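Local coordinates for uncharacterized protein TP-0789 domain-containing protein (Desulfovibrio piger ATCC 29098, PDB 4Z48) that is of unknown function but belongs to the LolA-like family, and so may bind or carry a lipid or lipoprotein in the cell envelope, at residues K48-K56 with G233-H241; V143-R153 with R165-L175. All coordinates share one frame; numbering follows the deposited sequence.

Two ways of building up an antiparallel beta structure are illustrated here. Interaction 2 (143-153 with 165-175) is local: strands 146-155 and 163-171, joined by a short connection, pair edge to edge as a hairpin. Interaction 1 (48-56 with 233-241) is distant in sequence, laying the chain after the last strand, 219-230, over strand 41-54 near the start. Along the chain, both halves of interaction 2 fall between the two halves of interaction 1. Their centres are 30 Å apart, with nearest atoms about 14 Å apart, on opposite sides of the chain's centre. Hairpin pairing thus builds the strand system near its 133-143 edge, while side-chain packing lays the C-terminal segment over interior strand 41-54.

Interaction 1 of 2, residues K48-K56 with G233-H241; sequences KTYSKHFGK and GLSDAYFEH
Tyr50 and Tyr238 meet in an offset stack where the C-terminal segment of this LolA-like beta fold packs across strand 41-54. Their ring planes are 19° apart and their centroids 4.4 Å; Tyr238 CE1 lies over one face of the Tyr50 ring, toward its rim. The close packing continues along the strand. Leu234, buried, brings CD1 to 3.9 Å from Tyr50 CB, and its other methyl, CD2, sits at the edge of the Tyr50 ring. Phe239, also buried, sets its CE2 3.5 Å from Lys52 CB, while Phe54 turns an edge toward the Phe239 face in an offset edge-to-face pair. The backbone O of Phe239 takes a hydrogen bond from Trp81 NE1, and Phe54 stacks on Tyr62 of the adjoining strand 60-69.

The looser side is polar, where Asp236, at the start of the 3-10 turn 236-238, is exposed to solvent. Lys52 reaches it with a fully extended chain, CG anti to the backbone N (chi1 -171°), carrying the ammonium past Phe239 to two acceptors. One is the carbonyl of Leu234, whose O lies 2.9 Å from Lys52 NZ and is approached nearly end-on. The other is the carboxylate of Asp236: the salt bridge from Lys52 NZ to Asp236 OD1 is also 2.9 Å, and the nitrogen stands above the carboxylate plane, 54° out of it.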
loop_
_atom_site.group_PDB
_atom_site.type_symbol
_atom_site.label_atom_id
_atom_site.label_comp_id
_atom_site.label_asym_id
_atom_site.label_seq_id
_atom_site.Cartn_x
_atom_site.Cartn_y
_atom_site.Cartn_z
ATOM N N LYS A 48 -11.578 -2.689 8.559
ATOM C CA LYS A 48 -10.776 -1.991 9.561
ATOM C C LYS A 48 -9.342 -2.484 9.406
ATOM O O LYS A 48 -9.120 -3.667 9.116
ATOM C CB LYS A 48 -11.291 -2.212 10.996
ATOM C CG LYS A 48 -12.632 -1.550 11.308
ATOM C CD LYS A 48 -13.210 -2.067 12.615
ATOM C CE LYS A 48 -14.461 -1.301 12.988
ATOM N NZ LYS A 48 -15.639 -1.698 12.172
ATOM N N THR A 49 -8.365 -1.576 9.539
ATOM C CA THR A 49 -6.955 -1.913 9.457
ATOM C C THR A 49 -6.275 -1.594 10.786
ATOM O O THR A 49 -6.358 -0.475 11.262
ATOM C CB THR A 49 -6.240 -1.199 8.255
ATOM O OG1 THR A 49 -6.905 -1.529 7.029
ATOM C CG2 THR A 49 -4.775 -1.619 8.118
ATOM N N TYR A 50 -5.530 -2.555 11.322
ATOM C CA TYR A 50 -4.707 -2.373 12.535
ATOM C C TYR A 50 -3.243 -2.507 12.122
ATOM O O TYR A 50 -2.933 -3.407 11.352
ATOM C CB TYR A 50 -5.065 -3.438 13.597
ATOM C CG TYR A 50 -6.525 -3.474 13.975
ATOM C CD1 TYR A 50 -7.442 -4.217 13.230
ATOM C CD2 TYR A 50 -6.992 -2.789 15.092
ATOM C CE1 TYR A 50 -8.794 -4.232 13.560
ATOM C CE2 TYR A 50 -8.334 -2.850 15.468
ATOM C CZ TYR A 50 -9.232 -3.574 14.700
ATOM O OH TYR A 50 -10.563 -3.619 15.056
ATOM N N SER A 51 -2.351 -1.598 12.562
ATOM C CA SER A 51 -0.932 -1.718 12.194
ATOM C C SER A 51 -0.077 -1.383 13.373
ATOM O O SER A 51 -0.497 -0.582 14.203
ATOM C CB SER A 51 -0.565 -0.812 11.016
ATOM O OG SER A 51 -1.565 -0.822 10.013
ATOM N N LYS A 52 1.104 -1.998 13.471
ATOM C CA LYS A 52 2.026 -1.746 14.551
ATOM C C LYS A 52 3.437 -2.085 14.101
ATOM O O LYS A 52 3.636 -3.088 13.411
ATOM C CB LYS A 52 1.624 -2.546 15.808
ATOM C CG LYS A 52 2.422 -2.185 17.059
ATOM C CD LYS A 52 1.988 -3.009 18.251
ATOM C CE LYS A 52 2.825 -2.660 19.445
ATOM N NZ LYS A 52 2.331 -3.337 20.670
ATOM N N HIS A 53 4.408 -1.222 14.467
ATOM C CA HIS A 53 5.821 -1.413 14.155
ATOM C C HIS A 53 6.408 -2.467 15.061
ATOM O O HIS A 53 5.945 -2.652 16.199
ATOM C CB HIS A 53 6.597 -0.082 14.242
ATOM C CG HIS A 53 6.355 0.771 13.041
ATOM N ND1 HIS A 53 5.201 1.512 12.905
ATOM C CD2 HIS A 53 7.050 0.842 11.881
ATOM C CE1 HIS A 53 5.272 2.083 11.712
ATOM N NE2 HIS A 53 6.347 1.685 11.047
ATOM N N PHE A 54 7.336 -3.253 14.495
ATOM C CA PHE A 54 8.028 -4.377 15.139
ATOM C C PHE A 54 9.487 -4.413 14.691
ATOM O O PHE A 54 9.852 -3.720 13.747
ATOM C CB PHE A 54 7.335 -5.722 14.782
ATOM C CG PHE A 54 6.067 -6.034 15.545
ATOM C CD1 PHE A 54 4.832 -5.588 15.086
ATOM C CD2 PHE A 54 6.102 -6.807 16.700
ATOM C CE1 PHE A 54 3.655 -5.894 15.778
ATOM C CE2 PHE A 54 4.926 -7.108 17.396
ATOM C CZ PHE A 54 3.710 -6.659 16.922
ATOM N N GLY A 55 10.288 -5.246 15.341
ATOM C CA GLY A 55 11.690 -5.433 14.989
ATOM C C GLY A 55 12.686 -4.714 15.872
ATOM O O GLY A 55 12.317 -3.843 16.669
ATOM N N LYS A 56 13.979 -5.070 15.688
ATOM C CA LYS A 56 15.146 -4.552 16.405
ATOM C C LYS A 56 15.174 -3.023 16.454
ATOM O O LYS A 56 15.501 -2.463 17.504
ATOM C CB LYS A 56 16.441 -5.077 15.766
ATOM N N GLY A 233 -2.151 2.531 21.132
ATOM C CA GLY A 233 -1.696 1.520 22.080
ATOM C C GLY A 233 -2.229 0.131 21.782
ATOM O O GLY A 233 -2.743 -0.541 22.681
ATOM N N LEU A 234 -2.094 -0.317 20.518
ATOM C CA LEU A 234 -2.542 -1.638 20.069
ATOM C C LEU A 234 -1.709 -2.751 20.690
ATOM O O LEU A 234 -0.478 -2.663 20.707
ATOM C CB LEU A 234 -2.475 -1.757 18.536
ATOM C CG LEU A 234 -3.472 -0.952 17.698
ATOM C CD1 LEU A 234 -3.260 -1.209 16.202
ATOM C CD2 LEU A 234 -4.919 -1.240 18.083
ATOM N N SER A 235 -2.378 -3.810 21.194
ATOM C CA SER A 235 -1.656 -4.959 21.751
ATOM C C SER A 235 -1.063 -5.803 20.604
ATOM O O SER A 235 -1.564 -5.737 19.475
ATOM C CB SER A 235 -2.567 -5.804 22.638
ATOM O OG SER A 235 -3.530 -6.541 21.904
ATOM N N ASP A 236 -0.009 -6.593 20.900
ATOM C CA ASP A 236 0.662 -7.482 19.942
ATOM C C ASP A 236 -0.247 -8.644 19.493
ATOM O O ASP A 236 0.060 -9.294 18.493
ATOM C CB ASP A 236 1.959 -8.054 20.555
ATOM C CG ASP A 236 3.061 -7.045 20.839
ATOM O OD1 ASP A 236 3.194 -6.071 20.064
ATOM O OD2 ASP A 236 3.832 -7.265 21.794
ATOM N N ALA A 237 -1.347 -8.896 20.236
ATOM C CA ALA A 237 -2.339 -9.955 20.019
ATOM C C ALA A 237 -3.031 -9.862 18.651
ATOM O O ALA A 237 -3.378 -10.899 18.065
ATOM C CB ALA A 237 -3.389 -9.910 21.122
ATOM N N TYR A 238 -3.257 -8.626 18.151
ATOM C CA TYR A 238 -3.878 -8.397 16.843
ATOM C C TYR A 238 -3.015 -8.934 15.710
ATOM O O TYR A 238 -3.524 -9.161 14.621
ATOM C CB TYR A 238 -4.053 -6.890 16.593
ATOM C CG TYR A 238 -5.192 -6.205 17.308
ATOM C CD1 TYR A 238 -6.499 -6.306 16.837
ATOM C CD2 TYR A 238 -4.949 -5.341 18.371
ATOM C CE1 TYR A 238 -7.548 -5.641 17.468
ATOM C CE2 TYR A 238 -5.986 -4.650 18.995
ATOM C CZ TYR A 238 -7.285 -4.800 18.537
ATOM O OH TYR A 238 -8.313 -4.126 19.159
ATOM N N PHE A 239 -1.699 -9.065 15.949
ATOM C CA PHE A 239 -0.738 -9.421 14.908
ATOM C C PHE A 239 -0.173 -10.838 15.052
ATOM O O PHE A 239 0.764 -11.203 14.334
ATOM C CB PHE A 239 0.391 -8.355 14.863
ATOM C CG PHE A 239 -0.199 -6.961 14.962
ATOM C CD1 PHE A 239 -0.834 -6.376 13.866
ATOM C CD2 PHE A 239 -0.184 -6.268 16.165
ATOM C CE1 PHE A 239 -1.411 -5.108 13.966
ATOM C CE2 PHE A 239 -0.797 -5.019 16.274
ATOM C CZ PHE A 239 -1.399 -4.444 15.172
ATOM N N GLU A 240 -0.761 -11.649 15.936
ATOM C CA GLU A 240 -0.337 -13.039 16.098
ATOM C C GLU A 240 -1.121 -13.902 15.135
ATOM O O GLU A 240 -2.296 -13.607 14.848
ATOM C CB GLU A 240 -0.529 -13.519 17.537
ATOM C CG GLU A 240 0.577 -13.068 18.474
ATOM C CD GLU A 240 0.229 -13.125 19.951
ATOM O OE1 GLU A 240 -0.601 -13.978 20.346
ATOM O OE2 GLU A 240 0.795 -12.312 20.716
ATOM N N HIS A 241 -0.495 -14.991 14.663
ATOM C CA HIS A 241 -1.123 -15.927 13.727
ATOM C C HIS A 241 -2.476 -16.426 14.260
ATOM O O HIS A 241 -3.385 -16.646 13.455
ATOM C CB HIS A 241 -0.179 -17.094 13.388
ATOM C CG HIS A 241 -0.511 -17.737 12.082
ATOM N ND1 HIS A 241 -1.116 -18.979 12.029
ATOM C CD2 HIS A 241 -0.362 -17.265 10.823
ATOM C CE1 HIS A 241 -1.299 -19.238 10.743
ATOM N NE2 HIS A 241 -0.867 -18.232 9.977
#

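Interaction 2 of 2, residues V143-R153 with R165-L175; sequences VDGIDCYILER and RQVQWVRKDTL
Strands 146-153 and 165-171 pair antiparallel, with Tyr149-Val170, Leu151-Gln168 and Arg153-Gln166 as hydrogen-bonded pairs and Ile150-Trp169 and Glu152-Val167 as non-hydrogen-bonded pairs between them. The bond from Leu151 N to Gln168 O, 2.8 Å, is almost straight.

On the face bearing Arg153, its guanidinium grips Gln166 side-on: NE and NH2 both donate to Gln166 OE1, at 2.9 Å from NE, with the oxygen close to the guanidinium plane. Arg153 CG stands between the backbone N and the carbonyl carbon (chi1 79°), and the chain then runs extended to NE, alongside Gln166 and Gln168. Gln168 OE1 lies over the guanidinium's centre, 3.6 Å from Arg153 CZ, and accepts a hydrogen bond from Arg177. NH1 of Arg153 also donates to the carbonyl O of Leu127.

These strands form a beta hairpin of the antiparallel LolA-like fold; helix 8-20 covers this same face, with Leu15 and Met19 against Leu151 and Met19 also against Val170. The opposite face carries Ile150, whose CG2 packs 3.8 Å from Val167 CG1. Trp169 lies beside Ile150, and Val143 CG2 comes to 3.5 Å from Trp169 CD1; the indole NE1 donates a hydrogen bond to Glu141.

Past the strand's end, Lys172 lays its bent chain across the Tyr149 ring in a CH-pi contact, with CD 3.8 Å from the centroid and 17° off the normal. Its ammonium continues to a salt bridge with Glu140, while Tyr149 OH is hydrogen-bonded to Arg18 and to a water that donates to Lys172 O.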
loop_
_atom_site.group_PDB
_atom_site.type_symbol
_atom_site.label_atom_id
_atom_site.label_comp_id
_atom_site.label_asym_id
_atom_site.label_seq_id
_atom_site.Cartn_x
_atom_site.Cartn_y
_atom_site.Cartn_z
ATOM N N VAL A 143 1.198 19.647 -10.991
ATOM C CA VAL A 143 0.107 18.716 -11.330
ATOM C C VAL A 143 -1.197 19.218 -10.676
ATOM O O VAL A 143 -1.372 19.121 -9.455
ATOM C CB VAL A 143 0.456 17.247 -10.940
ATOM C CG1 VAL A 143 -0.656 16.279 -11.346
ATOM C CG2 VAL A 143 1.789 16.811 -11.552
ATOM N N ASP A 144 -2.088 19.789 -11.514
ATOM C CA ASP A 144 -3.377 20.390 -11.145
ATOM C C ASP A 144 -3.217 21.363 -9.949
ATOM O O ASP A 144 -3.860 21.190 -8.907
ATOM C CB ASP A 144 -4.450 19.313 -10.867
ATOM C CG ASP A 144 -4.845 18.488 -12.080
ATOM O OD1 ASP A 144 -5.266 19.087 -13.099
ATOM O OD2 ASP A 144 -4.785 17.242 -11.993
ATOM N N GLY A 145 -2.316 22.336 -10.110
ATOM C CA GLY A 145 -2.036 23.361 -9.103
ATOM C C GLY A 145 -1.048 22.987 -8.009
ATOM O O GLY A 145 -0.663 23.864 -7.226
ATOM N N ILE A 146 -0.619 21.687 -7.941
ATOM C CA ILE A 146 0.293 21.193 -6.893
ATOM C C ILE A 146 1.719 20.961 -7.425
ATOM O O ILE A 146 1.885 20.209 -8.381
ATOM C CB ILE A 146 -0.273 19.888 -6.238
ATOM C CG1 ILE A 146 -1.737 20.074 -5.747
ATOM C CG2 ILE A 146 0.629 19.383 -5.098
ATOM C CD1 ILE A 146 -2.688 18.986 -6.198
ATOM N N ASP A 147 2.756 21.551 -6.752
ATOM C CA ASP A 147 4.161 21.312 -7.111
ATOM C C ASP A 147 4.615 19.946 -6.636
ATOM O O ASP A 147 4.490 19.642 -5.443
ATOM C CB ASP A 147 5.090 22.391 -6.531
ATOM C CG ASP A 147 4.851 23.754 -7.137
ATOM O OD1 ASP A 147 4.709 23.832 -8.384
ATOM O OD2 ASP A 147 4.771 24.740 -6.365
ATOM N N CYS A 148 5.187 19.143 -7.555
ATOM C CA CYS A 148 5.626 17.784 -7.267
ATOM C C CYS A 148 7.037 17.513 -7.725
ATOM O O CYS A 148 7.458 18.061 -8.724
ATOM C CB CYS A 148 4.698 16.766 -7.938
ATOM S SG CYS A 148 3.004 16.734 -7.315
ATOM N N TYR A 149 7.691 16.548 -7.087
ATOM C CA TYR A 149 8.913 15.895 -7.577
ATOM C C TYR A 149 8.428 14.725 -8.456
ATOM O O TYR A 149 7.409 14.112 -8.110
ATOM C CB TYR A 149 9.730 15.308 -6.420
ATOM C CG TYR A 149 10.258 16.258 -5.388
ATOM C CD1 TYR A 149 11.370 17.047 -5.650
ATOM C CD2 TYR A 149 9.733 16.276 -4.096
ATOM C CE1 TYR A 149 11.911 17.882 -4.678
ATOM C CE2 TYR A 149 10.256 17.124 -3.117
ATOM C CZ TYR A 149 11.359 17.909 -3.411
ATOM O OH TYR A 149 11.908 18.752 -2.466
ATOM N N ILE A 150 9.125 14.419 -9.549
ATOM C CA ILE A 150 8.881 13.253 -10.385
ATOM C C ILE A 150 9.970 12.249 -9.970
ATOM O O ILE A 150 11.160 12.498 -10.190
ATOM C CB ILE A 150 8.847 13.531 -11.918
ATOM C CG1 ILE A 150 7.888 14.709 -12.287
ATOM C CG2 ILE A 150 8.476 12.219 -12.684
ATOM C CD1 ILE A 150 8.271 15.421 -13.590
ATOM N N LEU A 151 9.561 11.143 -9.319
ATOM C CA LEU A 151 10.490 10.139 -8.808
ATOM C C LEU A 151 10.198 8.794 -9.399
ATOM O O LEU A 151 9.116 8.235 -9.144
ATOM C CB LEU A 151 10.384 10.036 -7.254
ATOM C CG LEU A 151 11.396 9.078 -6.574
ATOM C CD1 LEU A 151 12.845 9.520 -6.841
ATOM C CD2 LEU A 151 11.164 9.018 -5.073
ATOM N N GLU A 152 11.134 8.271 -10.186
ATOM C CA GLU A 152 11.001 6.935 -10.746
ATOM C C GLU A 152 11.687 5.964 -9.828
ATOM O O GLU A 152 12.782 6.267 -9.328
ATOM C CB GLU A 152 11.616 6.837 -12.154
ATOM C CG GLU A 152 10.890 7.628 -13.229
ATOM C CD GLU A 152 11.243 7.278 -14.666
ATOM O OE1 GLU A 152 11.925 6.249 -14.895
ATOM O OE2 GLU A 152 10.801 8.021 -15.573
ATOM N N ARG A 153 11.075 4.807 -9.605
ATOM C CA ARG A 153 11.713 3.760 -8.815
ATOM C C ARG A 153 11.573 2.435 -9.558
ATOM O O ARG A 153 10.534 2.167 -10.134
ATOM C CB ARG A 153 11.206 3.709 -7.362
ATOM C CG ARG A 153 9.885 3.045 -7.107
ATOM C CD ARG A 153 9.610 2.994 -5.630
ATOM N NE ARG A 153 8.311 2.381 -5.382
ATOM C CZ ARG A 153 7.719 2.324 -4.196
ATOM N NH1 ARG A 153 8.293 2.875 -3.132
ATOM N NH2 ARG A 153 6.533 1.749 -4.069
ATOM N N ARG A 165 8.677 -0.954 -13.187
ATOM C CA ARG A 165 9.029 0.404 -12.775
ATOM C C ARG A 165 7.768 1.178 -12.408
ATOM O O ARG A 165 6.661 0.861 -12.865
ATOM C CB ARG A 165 9.840 1.115 -13.882
ATOM C CG ARG A 165 9.095 2.094 -14.782
ATOM C CD ARG A 165 9.914 2.473 -15.995
ATOM N NE ARG A 165 9.034 2.590 -17.154
ATOM C CZ ARG A 165 8.498 3.729 -17.562
ATOM N NH1 ARG A 165 8.784 4.865 -16.938
ATOM N NH2 ARG A 165 7.683 3.746 -18.610
ATOM N N GLN A 166 7.941 2.144 -11.520
ATOM C CA GLN A 166 6.900 3.007 -11.022
ATOM C C GLN A 166 7.329 4.461 -11.091
ATOM O O GLN A 166 8.411 4.808 -10.610
ATOM C CB GLN A 166 6.522 2.651 -9.575
ATOM C CG GLN A 166 5.994 1.197 -9.444
ATOM C CD GLN A 166 5.819 0.798 -8.010
ATOM O OE1 GLN A 166 6.181 1.534 -7.081
ATOM N NE2 GLN A 166 5.203 -0.354 -7.801
ATOM N N VAL A 167 6.489 5.297 -11.704
ATOM C CA VAL A 167 6.703 6.747 -11.801
ATOM C C VAL A 167 5.817 7.365 -10.749
ATOM O O VAL A 167 4.609 7.086 -10.700
ATOM C CB VAL A 167 6.459 7.340 -13.213
ATOM C CG1 VAL A 167 6.743 8.843 -13.231
ATOM C CG2 VAL A 167 7.314 6.624 -14.247
ATOM N N GLN A 168 6.423 8.132 -9.845
ATOM C CA GLN A 168 5.671 8.743 -8.750
ATOM C C GLN A 168 5.743 10.266 -8.771
ATOM O O GLN A 168 6.829 10.820 -8.911
ATOM C CB GLN A 168 6.223 8.254 -7.400
ATOM C CG GLN A 168 6.467 6.774 -7.339
ATOM C CD GLN A 168 7.270 6.374 -6.145
ATOM O OE1 GLN A 168 6.791 5.616 -5.304
ATOM N NE2 GLN A 168 8.527 6.809 -6.085
ATOM N N TRP A 169 4.584 10.935 -8.650
ATOM C CA TRP A 169 4.511 12.391 -8.498
ATOM C C TRP A 169 4.368 12.627 -7.013
ATOM O O TRP A 169 3.337 12.278 -6.448
ATOM C CB TRP A 169 3.340 12.973 -9.312
ATOM C CG TRP A 169 3.635 13.053 -10.775
ATOM C CD1 TRP A 169 4.072 14.149 -11.464
ATOM C CD2 TRP A 169 3.582 11.978 -11.718
ATOM N NE1 TRP A 169 4.250 13.830 -12.792
ATOM C CE2 TRP A 169 3.982 12.499 -12.971
ATOM C CE3 TRP A 169 3.231 10.616 -11.630
ATOM C CZ2 TRP A 169 4.004 11.720 -14.131
ATOM C CZ3 TRP A 169 3.263 9.841 -12.782
ATOM C CH2 TRP A 169 3.640 10.389 -14.015
ATOM N N VAL A 170 5.396 13.223 -6.367
ATOM C CA VAL A 170 5.447 13.403 -4.910
ATOM C C VAL A 170 5.290 14.880 -4.525
ATOM O O VAL A 170 6.057 15.719 -4.981
ATOM C CB VAL A 170 6.776 12.808 -4.353
ATOM C CG1 VAL A 170 6.876 12.978 -2.834
ATOM C CG2 VAL A 170 6.939 11.332 -4.751
ATOM N N ARG A 171 4.308 15.186 -3.653
ATOM C CA ARG A 171 4.077 16.564 -3.190
ATOM C C ARG A 171 5.289 17.083 -2.482
ATOM O O ARG A 171 5.808 16.408 -1.590
ATOM C CB ARG A 171 2.877 16.644 -2.252
ATOM C CG ARG A 171 1.574 16.214 -2.874
ATOM C CD ARG A 171 0.567 16.028 -1.781
ATOM N NE ARG A 171 -0.818 16.066 -2.256
ATOM C CZ ARG A 171 -1.561 17.169 -2.304
ATOM N NH1 ARG A 171 -1.051 18.341 -1.930
ATOM N NH2 ARG A 171 -2.814 17.112 -2.741
ATOM N N LYS A 172 5.789 18.262 -2.914
ATOM C CA LYS A 172 6.984 18.856 -2.322
ATOM C C LYS A 172 6.777 19.235 -0.851
ATOM O O LYS A 172 7.697 19.099 -0.050
ATOM C CB LYS A 172 7.442 20.090 -3.128
ATOM C CG LYS A 172 7.945 19.727 -4.518
ATOM C CD LYS A 172 9.227 20.483 -4.895
ATOM C CE LYS A 172 9.041 21.948 -5.185
ATOM N NZ LYS A 172 10.365 22.615 -5.315
ATOM N N ASP A 173 5.572 19.661 -0.490
ATOM C CA ASP A 173 5.272 20.126 0.860
ATOM C C ASP A 173 5.088 19.004 1.887
ATOM O O ASP A 173 5.615 19.123 2.998
ATOM C CB ASP A 173 4.041 21.060 0.873
ATOM C CG ASP A 173 2.806 20.641 0.091
ATOM O OD1 ASP A 173 2.885 19.644 -0.673
ATOM O OD2 ASP A 173 1.772 21.340 0.200
ATOM N N THR A 174 4.302 17.968 1.570
ATOM C CA THR A 174 4.023 16.914 2.545
ATOM C C THR A 174 4.865 15.628 2.312
ATOM O O THR A 174 4.926 14.781 3.199
ATOM C CB THR A 174 2.534 16.588 2.506
ATOM O OG1 THR A 174 2.222 15.977 1.250
ATOM C CG2 THR A 174 1.663 17.821 2.759
ATOM N N LEU A 175 5.456 15.460 1.117
ATOM C CA LEU A 175 6.260 14.272 0.749
ATOM C C LEU A 175 5.361 13.036 0.564
ATOM O O LEU A 175 5.844 11.905 0.538
ATOM C CB LEU A 175 7.447 14.017 1.725
ATOM C CG LEU A 175 8.432 15.207 1.779
ATOM C CD1 LEU A 175 9.532 15.013 2.835
ATOM C CD2 LEU A 175 9.040 15.471 0.402
HETATM O O HOH W 1 3.735 20.895 -3.148
HETATM O O HOH W 2 10.807 19.171 -0.006
HETATM O O HOH W 3 8.361 7.514 -17.977
#